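Myosin-I heavy chain (Dictyostelium discoideum, PDB 5EJY) is an actin-based molecular motor, a class VII myosin with ATPase activity involved in early phagocytosis and adhesion, seen here as its first tail MyTH4-FERM module. Local coordinates at residues Ala182-Pro187 with Leu264-Ser269. Residues are numbered along the deposited sequence; the frame is centred on the assembly and turned at random.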
loop_
_atom_site.group_PDB
_atom_site.type_symbol
_atom_site.label_atom_id
_atom_site.label_comp_id
_atom_site.label_asym_id
_atom_site.label_seq_id
_atom_site.Cartn_x
_atom_site.Cartn_y
_atom_site.Cartn_z
ATOM N N ALA A 182 3.117 9.693 -9.400
ATOM C CA ALA A 182 4.409 9.050 -9.200
ATOM C C ALA A 182 4.400 8.044 -8.063
ATOM O O ALA A 182 3.650 8.186 -7.089
ATOM C CB ALA A 182 5.479 10.108 -8.927
ATOM N N ARG A 183 5.260 7.040 -8.186
ATOM C CA ARG A 183 5.522 6.116 -7.088
ATOM C C ARG A 183 6.748 6.553 -6.298
ATOM O O ARG A 183 7.467 7.495 -6.676
ATOM C CB ARG A 183 5.721 4.689 -7.614
ATOM C CG ARG A 183 7.027 4.473 -8.363
ATOM C CD ARG A 183 7.062 3.069 -8.968
ATOM N NE ARG A 183 6.964 2.050 -7.923
ATOM C CZ ARG A 183 6.784 0.754 -8.152
ATOM N NH1 ARG A 183 6.638 0.309 -9.405
ATOM N NH2 ARG A 183 6.728 -0.099 -7.123
ATOM N N LYS A 184 7.009 5.845 -5.209
ATOM C CA LYS A 184 8.038 6.269 -4.277
ATOM C C LYS A 184 9.188 5.293 -4.150
ATOM O O LYS A 184 10.213 5.628 -3.556
ATOM C CB LYS A 184 7.415 6.488 -2.896
ATOM C CG LYS A 184 6.303 7.527 -2.900
ATOM C CD LYS A 184 5.799 7.798 -1.498
ATOM C CE LYS A 184 4.712 8.864 -1.502
ATOM N NZ LYS A 184 4.274 9.150 -0.105
ATOM N N GLN A 185 9.029 4.084 -4.685
ATOM C CA GLN A 185 10.046 3.066 -4.487
ATOM C C GLN A 185 10.380 2.345 -5.789
ATOM O O GLN A 185 9.570 2.309 -6.713
ATOM C CB GLN A 185 9.586 2.034 -3.436
ATOM C CG GLN A 185 9.050 2.636 -2.121
ATOM C CD GLN A 185 10.078 3.525 -1.400
ATOM O OE1 GLN A 185 11.286 3.330 -1.536
ATOM N NE2 GLN A 185 9.592 4.502 -0.623
ATOM N N VAL A 186 11.569 1.757 -5.831
ATOM C CA VAL A 186 11.966 0.856 -6.900
ATOM C C VAL A 186 11.258 -0.498 -6.729
ATOM O O VAL A 186 11.167 -1.018 -5.612
ATOM C CB VAL A 186 13.498 0.648 -6.869
ATOM C CG1 VAL A 186 13.925 -0.494 -7.796
ATOM C CG2 VAL A 186 14.217 1.963 -7.220
ATOM N N PRO A 187 10.744 -1.063 -7.831
ATOM C CA PRO A 187 10.084 -2.375 -7.777
ATOM C C PRO A 187 10.880 -3.448 -7.024
ATOM O O PRO A 187 12.100 -3.564 -7.197
ATOM C CB PRO A 187 9.977 -2.757 -9.255
ATOM C CG PRO A 187 9.791 -1.462 -9.934
ATOM C CD PRO A 187 10.610 -0.445 -9.169
ATOM N N LEU A 264 0.317 0.155 -3.782
ATOM C CA LEU A 264 0.548 -1.069 -3.014
ATOM C C LEU A 264 1.876 -1.720 -3.360
ATOM O O LEU A 264 2.505 -2.314 -2.494
ATOM C CB LEU A 264 -0.597 -2.080 -3.163
ATOM C CG LEU A 264 -1.999 -1.658 -2.712
ATOM C CD1 LEU A 264 -2.939 -2.877 -2.694
ATOM C CD2 LEU A 264 -1.976 -0.993 -1.356
ATOM N N CYS A 265 2.311 -1.627 -4.621
ATOM C CA CYS A 265 3.622 -2.177 -4.966
ATOM C C CYS A 265 4.782 -1.501 -4.214
ATOM O O CYS A 265 5.803 -2.144 -3.943
ATOM C CB CYS A 265 3.862 -2.149 -6.478
ATOM S SG CYS A 265 2.911 -3.411 -7.365
ATOM N N ASP A 266 4.633 -0.224 -3.876
ATOM C CA ASP A 266 5.652 0.440 -3.055
ATOM C C ASP A 266 5.740 -0.214 -1.665
ATOM O O ASP A 266 6.813 -0.279 -1.056
ATOM C CB ASP A 266 5.360 1.945 -2.905
ATOM C CG ASP A 266 5.772 2.755 -4.137
ATOM O OD1 ASP A 266 6.551 2.239 -4.965
ATOM O OD2 ASP A 266 5.324 3.919 -4.263
ATOM N N VAL A 267 4.617 -0.704 -1.157
ATOM C CA VAL A 267 4.642 -1.393 0.137
ATOM C C VAL A 267 5.440 -2.691 0.010
ATOM O O VAL A 267 6.274 -2.995 0.861
ATOM C CB VAL A 267 3.212 -1.665 0.677
ATOM C CG1 VAL A 267 3.265 -2.436 2.002
ATOM C CG2 VAL A 267 2.469 -0.348 0.872
ATOM N N LEU A 268 5.214 -3.440 -1.072
ATOM C CA LEU A 268 6.008 -4.648 -1.333
ATOM C C LEU A 268 7.524 -4.370 -1.360
ATOM O O LEU A 268 8.322 -5.169 -0.860
ATOM C CB LEU A 268 5.583 -5.307 -2.646
ATOM C CG LEU A 268 4.150 -5.850 -2.749
ATOM C CD1 LEU A 268 3.906 -6.440 -4.152
ATOM C CD2 LEU A 268 3.876 -6.895 -1.665
ATOM N N SER A 269 7.918 -3.247 -1.957
ATOM C CA SER A 269 9.321 -2.833 -1.945
ATOM C C SER A 269 9.834 -2.639 -0.522
ATOM O O SER A 269 10.950 -3.040 -0.193
ATOM C CB SER A 269 9.497 -1.527 -2.730
ATOM O OG SER A 269 9.031 -1.688 -4.060
#
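Arg183 sets CG between its backbone N and carbonyl carbon (chi1 71°) and bends at chi3 (-60°), which turns its guanidinium back to meet Asp266. Asp266 holds CG beside its backbone N and sends its carboxylate off the helix toward 182-187. The contact joins the MyTH4 domain to the ubiquitin-like first lobe of the FERM domain. A loop before helix 189-196 packs against helix 264-277. Arg183 grips side-on, with two of its three guanidinium nitrogens on one oxygen: Asp266 OD1 lies 3.0 Å from NE and 3.2 Å from NH2. OD1 sits in the guanidinium plane, but the two flat groups are turned 46° apart. The other oxygen, Asp266 OD2, accepts from Lys184 N at 2.7 Å, on its syn side but tilted out of the carboxylate plane. Gln185 N adds a weak bond to OD1. Arg183 NH1 makes a salt bridge to Glu191 OE2 and a hydrogen bond to Ser134 O, probably balancing two acids. Pro187 CD lies over one guanidinium face near its rim. Gln185 CB packs on Ser269 CB. One turn on from Asp266, Ser269 OG donates to Val186 O at 2.7 Å, from above the carbonyl plane.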